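Local coordinates for protein bacteriophage virulence determinant (Salmonella enterica subsp. enterica serovar Typhimurium str. 14028S, PDB 6GGR) that probably acts as a zinc metalloprotease effector that is injected into host cells and cleaves NF-kappaB transcription factors such as p65, at residues F115-T120 and I165-H170; R106-A111 and R130-L135. All blocks are in the same frame, centred on the assembly; numbering follows the deposited sequence.

Interaction 1: F115-T120 and I165-H170; sequences FGTTVT and IHQVVH. Unlike the reference sequence in segment 165-170: Q167 (reference Glu).
Q167 and H170, from the zinc-binding helix 160-173, pack against F115, G116, T117 and V119 on and beside strand 116-117, outermost in this chain's own sheet. The helix sequence HQVVH is the HEXXH signature of zinc metalloproteases with Q167 in place of the reference Glu; H166, H170 and D177 are zinc ligands, although no zinc is bound to this chain. CG of Q167 sits 3.9 Å from CD1 of F115, and the side-chain amide plane is only 18° from that of the phenyl ring. T117 then straddles one helical turn with its two branches. Its CG2 comes within 3.2 Å of the backbone O of Q167. The hydroxyl, placed between backbone N and carbonyl carbon (chi1 68°), points at H170, with OG1 3.0 Å from CB; this buried oxygen has no polar partner in the model. V119 CG2 meets the imidazole from the strand's C-terminal end, 4.1 Å from H170 ND1. Both imidazole nitrogens of H170 are engaged within the chain, ND1 by the L175 carbonyl and NE2 by D177 OD2, which fixes the ring's rotation. The chain of another protein forms backbone hydrogen bonds with T117 and packs on H170, consistent with a substrate running past the metal site.

Interaction 2: R106-A111 and R130-L135; sequences RWLLGA and RKVIAL
W107 is held between the side chains of K131, just before the neighbouring strand, and I133 on it. On one face, K131 CB lies 3.8 Å from the centroid of the six-membered ring and 25° off its normal, which meets the geometry of a CH-pi contact; K131 CE follows along the indole, 3.7 Å from W107 CZ2. From the opposite side comes I133 CD1, 3.5 Å from W107 CB, while the V132 carbonyl oxygen stands at the ring's edge near its plane. With CG of W107 beside the backbone N (chi1 -63°), the indole lies across the start of strand 132-135. On the reverse side of the sheet, L108 CD1 rests over one face of the R130 guanidinium, 3.2 Å from NH2, and L108 CB packs on V132 CG2. Back on the face of I133, L109 and L135 meet methyl to methyl, with 3.7 Å between their CD1 atoms.

Behind these contacts is parallel beta pairing. L108 bonds through both backbone polar atoms: its N donates to K131 O (2.9 Å), and its O accepts the nearly straight N-H of I133 (2.6 Å, 172°). G110 N continues the register to I133 O, whereas the bond from L135 N to G110 O is weak, where G110 centres an inverse gamma turn. Outside the pair, helix 160-173 covers W107 and I133 through A171. The indole is thus clamped by aliphatic groups on both faces, while R130 NH1 is held by the G55 carbonyl and K131 NZ makes a weak hydrogen bond to Q105 O and a long, weak ion pair with E99.

How the interactions relate
From the N terminus the chain lays down strand 107-111, passes through 115-120, and returns in 130-135, where interaction 2 closes a short loop of 18 residues that includes the unmodelled 121-129. It then runs on to helix 160-173, where interaction 1 closes a longer loop of 44 residues starting from 115-120. The segments alternate, so the two closures cross. Strand 132-135, from interaction 2, is the central strand of the three-stranded mixed sheet, parallel to 107-111 and antiparallel to 116-117. The junction is seen in probable hydrogen bonds from A134 N to G116 O (2.6 Å) and between V132 N and T118 OG1 (2.9 Å). Interaction 1 ties this sheet to the zinc-binding helix, and interaction 2 joins its parallel strands.

Interaction 1: F115-T120 and I165-H170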
loop_
_atom_site.group_PDB
_atom_site.type_symbol
_atom_site.label_atom_id
_atom_site.label_comp_id
_atom_site.label_asym_id
_atom_site.label_seq_id
_atom_site.Cartn_x
_atom_site.Cartn_y
_atom_site.Cartn_z
ATOM N N PHE B 115 -3.369 -1.060 5.785
ATOM C CA PHE B 115 -3.773 -2.414 5.426
ATOM C C PHE B 115 -2.577 -3.236 4.962
ATOM O O PHE B 115 -1.868 -2.849 4.030
ATOM C CB PHE B 115 -4.838 -2.362 4.326
ATOM C CG PHE B 115 -6.212 -2.017 4.827
ATOM C CD1 PHE B 115 -6.923 -2.912 5.613
ATOM C CD2 PHE B 115 -6.801 -0.809 4.502
ATOM C CE1 PHE B 115 -8.189 -2.598 6.071
ATOM C CE2 PHE B 115 -8.072 -0.495 4.958
ATOM C CZ PHE B 115 -8.762 -1.389 5.742
ATOM N N GLY B 116 -2.358 -4.375 5.606
ATOM C CA GLY B 116 -1.265 -5.244 5.220
ATOM C C GLY B 116 -1.210 -6.468 6.108
ATOM O O GLY B 116 -1.827 -6.520 7.180
ATOM N N THR B 117 -0.463 -7.462 5.634
ATOM C CA THR B 117 -0.239 -8.686 6.390
ATOM C C THR B 117 1.122 -9.243 6.011
ATOM O O THR B 117 1.528 -9.164 4.850
ATOM C CB THR B 117 -1.317 -9.746 6.120
ATOM O OG1 THR B 117 -1.197 -10.222 4.774
ATOM C CG2 THR B 117 -2.706 -9.179 6.323
ATOM N N THR B 118 1.810 -9.815 6.993
ATOM C CA THR B 118 3.150 -10.350 6.789
ATOM C C THR B 118 3.059 -11.736 6.163
ATOM O O THR B 118 2.521 -12.664 6.776
ATOM C CB THR B 118 3.901 -10.412 8.115
ATOM O OG1 THR B 118 3.170 -11.228 9.039
ATOM C CG2 THR B 118 4.066 -9.020 8.704
ATOM N N VAL B 119 3.599 -11.882 4.952
ATOM C CA VAL B 119 3.527 -13.124 4.193
ATOM C C VAL B 119 4.916 -13.682 3.905
ATOM O O VAL B 119 5.193 -14.857 4.168
ATOM C CB VAL B 119 2.733 -12.930 2.880
ATOM C CG1 VAL B 119 2.790 -14.185 2.008
ATOM C CG2 VAL B 119 1.285 -12.568 3.192
ATOM N N THR B 120 5.802 -12.857 3.358
ATOM C CA THR B 120 7.146 -13.309 3.014
ATOM C C THR B 120 7.965 -13.616 4.267
ATOM O O THR B 120 8.131 -12.764 5.139
ATOM C CB THR B 120 7.892 -12.262 2.163
ATOM O OG1 THR B 120 7.755 -10.965 2.760
ATOM C CG2 THR B 120 7.339 -12.231 0.745
ATOM N N ILE B 165 -11.308 -8.618 3.984
ATOM C CA ILE B 165 -11.225 -9.961 3.408
ATOM C C ILE B 165 -9.926 -10.127 2.631
ATOM O O ILE B 165 -9.282 -11.181 2.685
ATOM C CB ILE B 165 -12.454 -10.233 2.522
ATOM C CG1 ILE B 165 -13.735 -10.255 3.368
ATOM C CG2 ILE B 165 -12.291 -11.541 1.743
ATOM C CD1 ILE B 165 -13.751 -11.305 4.468
ATOM N N HIS B 166 -9.521 -9.093 1.895
ATOM C CA HIS B 166 -8.272 -9.164 1.144
ATOM C C HIS B 166 -7.095 -9.457 2.065
ATOM O O HIS B 166 -6.273 -10.337 1.782
ATOM C CB HIS B 166 -8.049 -7.858 0.382
ATOM C CG HIS B 166 -6.850 -7.880 -0.515
ATOM N ND1 HIS B 166 -6.947 -7.997 -1.884
ATOM C CD2 HIS B 166 -5.527 -7.815 -0.236
ATOM C CE1 HIS B 166 -5.735 -7.991 -2.412
ATOM N NE2 HIS B 166 -4.855 -7.883 -1.433
ATOM N N GLN B 167 -6.992 -8.727 3.178
ATOM C CA GLN B 167 -5.877 -8.945 4.094
ATOM C C GLN B 167 -5.986 -10.301 4.778
ATOM O O GLN B 167 -4.974 -10.982 4.983
ATOM C CB GLN B 167 -5.819 -7.829 5.138
ATOM C CG GLN B 167 -5.615 -6.441 4.565
ATOM C CD GLN B 167 -4.391 -6.338 3.678
ATOM O OE1 GLN B 167 -3.429 -7.091 3.830
ATOM N NE2 GLN B 167 -4.425 -5.407 2.738
ATOM N N VAL B 168 -7.200 -10.708 5.144
ATOM C CA VAL B 168 -7.381 -12.012 5.776
ATOM C C VAL B 168 -7.022 -13.125 4.802
ATOM O O VAL B 168 -6.402 -14.126 5.182
ATOM C CB VAL B 168 -8.821 -12.154 6.302
ATOM C CG1 VAL B 168 -9.123 -13.600 6.718
ATOM C CG2 VAL B 168 -9.041 -11.217 7.482
ATOM N N VAL B 169 -7.396 -12.971 3.531
ATOM C CA VAL B 169 -7.067 -13.999 2.547
ATOM C C VAL B 169 -5.558 -14.187 2.465
ATOM O O VAL B 169 -5.065 -15.314 2.327
ATOM C CB VAL B 169 -7.675 -13.647 1.177
ATOM C CG1 VAL B 169 -7.026 -14.463 0.057
ATOM C CG2 VAL B 169 -9.176 -13.902 1.197
ATOM N N HIS B 170 -4.800 -13.089 2.543
ATOM C CA HIS B 170 -3.348 -13.195 2.603
ATOM C C HIS B 170 -2.925 -14.100 3.752
ATOM O O HIS B 170 -2.072 -14.978 3.590
ATOM C CB HIS B 170 -2.717 -11.810 2.770
ATOM C CG HIS B 170 -2.485 -11.077 1.484
ATOM N ND1 HIS B 170 -1.617 -11.529 0.512
ATOM C CD2 HIS B 170 -2.985 -9.904 1.023
ATOM C CE1 HIS B 170 -1.606 -10.677 -0.497
ATOM N NE2 HIS B 170 -2.427 -9.682 -0.212
#

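Interaction 2: R106-A111 and R130-L135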
loop_
_atom_site.group_PDB
_atom_site.type_symbol
_atom_site.label_atom_id
_atom_site.label_comp_id
_atom_site.label_asym_id
_atom_site.label_seq_id
_atom_site.Cartn_x
_atom_site.Cartn_y
_atom_site.Cartn_z
ATOM N N ARG B 106 -1.285 -17.870 16.144
ATOM C CA ARG B 106 -2.246 -16.817 15.735
ATOM C C ARG B 106 -1.551 -15.492 15.281
ATOM O O ARG B 106 -0.343 -15.363 15.413
ATOM C CB ARG B 106 -3.368 -16.552 16.749
ATOM C CG ARG B 106 -3.611 -17.656 17.747
ATOM C CD ARG B 106 -4.602 -18.706 17.278
ATOM N NE ARG B 106 -5.610 -18.987 18.294
ATOM C CZ ARG B 106 -6.360 -20.073 18.345
ATOM N NH1 ARG B 106 -6.259 -21.025 17.447
ATOM N NH2 ARG B 106 -7.240 -20.182 19.296
ATOM N N TRP B 107 -2.318 -14.544 14.740
ATOM C CA TRP B 107 -1.740 -13.316 14.125
ATOM C C TRP B 107 -1.931 -12.146 15.040
ATOM O O TRP B 107 -2.844 -12.116 15.824
ATOM C CB TRP B 107 -2.369 -12.995 12.728
ATOM C CG TRP B 107 -2.132 -14.033 11.692
ATOM C CD1 TRP B 107 -2.671 -15.248 11.642
ATOM C CD2 TRP B 107 -1.315 -13.915 10.534
ATOM N NE1 TRP B 107 -2.236 -15.912 10.557
ATOM C CE2 TRP B 107 -1.397 -15.109 9.853
ATOM C CE3 TRP B 107 -0.516 -12.899 10.022
ATOM C CZ2 TRP B 107 -0.721 -15.330 8.696
ATOM C CZ3 TRP B 107 0.153 -13.119 8.893
ATOM C CH2 TRP B 107 0.058 -14.315 8.233
ATOM N N LEU B 108 -0.993 -11.211 14.961
ATOM C CA LEU B 108 -1.159 -9.937 15.649
ATOM C C LEU B 108 -2.042 -9.015 14.821
ATOM O O LEU B 108 -1.881 -8.910 13.601
ATOM C CB LEU B 108 0.199 -9.277 15.886
ATOM C CG LEU B 108 1.125 -9.922 16.922
ATOM C CD1 LEU B 108 2.497 -9.260 16.909
ATOM C CD2 LEU B 108 0.509 -9.841 18.310
ATOM N N LEU B 109 -2.985 -8.352 15.484
ATOM C CA LEU B 109 -3.860 -7.393 14.815
ATOM C C LEU B 109 -3.249 -6.003 14.957
ATOM O O LEU B 109 -3.277 -5.409 16.037
ATOM C CB LEU B 109 -5.268 -7.452 15.398
ATOM C CG LEU B 109 -6.252 -6.426 14.828
ATOM C CD1 LEU B 109 -6.396 -6.589 13.323
ATOM C CD2 LEU B 109 -7.607 -6.533 15.507
ATOM N N GLY B 110 -2.683 -5.486 13.866
ATOM C CA GLY B 110 -2.170 -4.130 13.854
ATOM C C GLY B 110 -3.270 -3.115 13.618
ATOM O O GLY B 110 -3.304 -2.454 12.575
ATOM N N ALA B 111 -4.176 -2.986 14.585
ATOM C CA ALA B 111 -5.358 -2.154 14.405
ATOM C C ALA B 111 -4.973 -0.693 14.205
ATOM O O ALA B 111 -4.069 -0.173 14.864
ATOM C CB ALA B 111 -6.287 -2.286 15.612
ATOM N N ARG B 130 7.376 -13.395 13.346
ATOM C CA ARG B 130 6.294 -12.525 13.796
ATOM C C ARG B 130 5.263 -12.316 12.683
ATOM O O ARG B 130 5.605 -11.909 11.572
ATOM C CB ARG B 130 6.860 -11.188 14.268
ATOM C CG ARG B 130 6.038 -10.498 15.351
ATOM C CD ARG B 130 6.802 -9.313 15.953
ATOM N NE ARG B 130 5.997 -8.554 16.913
ATOM C CZ ARG B 130 5.282 -7.472 16.619
ATOM N NH1 ARG B 130 5.254 -6.991 15.385
ATOM N NH2 ARG B 130 4.588 -6.864 17.565
ATOM N N LYS B 131 4.003 -12.611 12.993
ATOM C CA LYS B 131 2.904 -12.570 12.036
ATOM C C LYS B 131 1.949 -11.447 12.424
ATOM O O LYS B 131 1.490 -11.390 13.569
ATOM C CB LYS B 131 2.160 -13.913 12.011
ATOM C CG LYS B 131 2.951 -15.075 11.403
ATOM C CD LYS B 131 2.487 -16.445 11.931
ATOM C CE LYS B 131 1.576 -17.184 10.954
ATOM N NZ LYS B 131 1.259 -18.565 11.432
ATOM N N VAL B 132 1.647 -10.560 11.474
ATOM C CA VAL B 132 0.807 -9.396 11.733
ATOM C C VAL B 132 -0.250 -9.268 10.648
ATOM O O VAL B 132 0.013 -9.530 9.470
ATOM C CB VAL B 132 1.639 -8.102 11.807
ATOM C CG1 VAL B 132 0.723 -6.888 11.957
ATOM C CG2 VAL B 132 2.637 -8.175 12.957
ATOM N N ILE B 133 -1.444 -8.839 11.053
ATOM C CA ILE B 133 -2.518 -8.449 10.146
ATOM C C ILE B 133 -2.875 -7.011 10.497
ATOM O O ILE B 133 -3.389 -6.745 11.591
ATOM C CB ILE B 133 -3.741 -9.371 10.269
ATOM C CG1 ILE B 133 -3.438 -10.739 9.657
ATOM C CG2 ILE B 133 -4.963 -8.761 9.586
ATOM C CD1 ILE B 133 -4.403 -11.827 10.085
ATOM N N ALA B 134 -2.605 -6.085 9.578
ATOM C CA ALA B 134 -2.840 -4.666 9.809
ATOM C C ALA B 134 -4.172 -4.266 9.188
ATOM O O ALA B 134 -4.377 -4.437 7.981
ATOM C CB ALA B 134 -1.701 -3.822 9.235
ATOM N N LEU B 135 -5.069 -3.725 10.012
ATOM C CA LEU B 135 -6.383 -3.293 9.561
ATOM C C LEU B 135 -6.708 -1.945 10.186
ATOM O O LEU B 135 -6.226 -1.618 11.274
ATOM C CB LEU B 135 -7.469 -4.310 9.934
ATOM C CG LEU B 135 -7.236 -5.750 9.473
ATOM C CD1 LEU B 135 -8.224 -6.689 10.145
ATOM C CD2 LEU B 135 -7.340 -5.865 7.959
#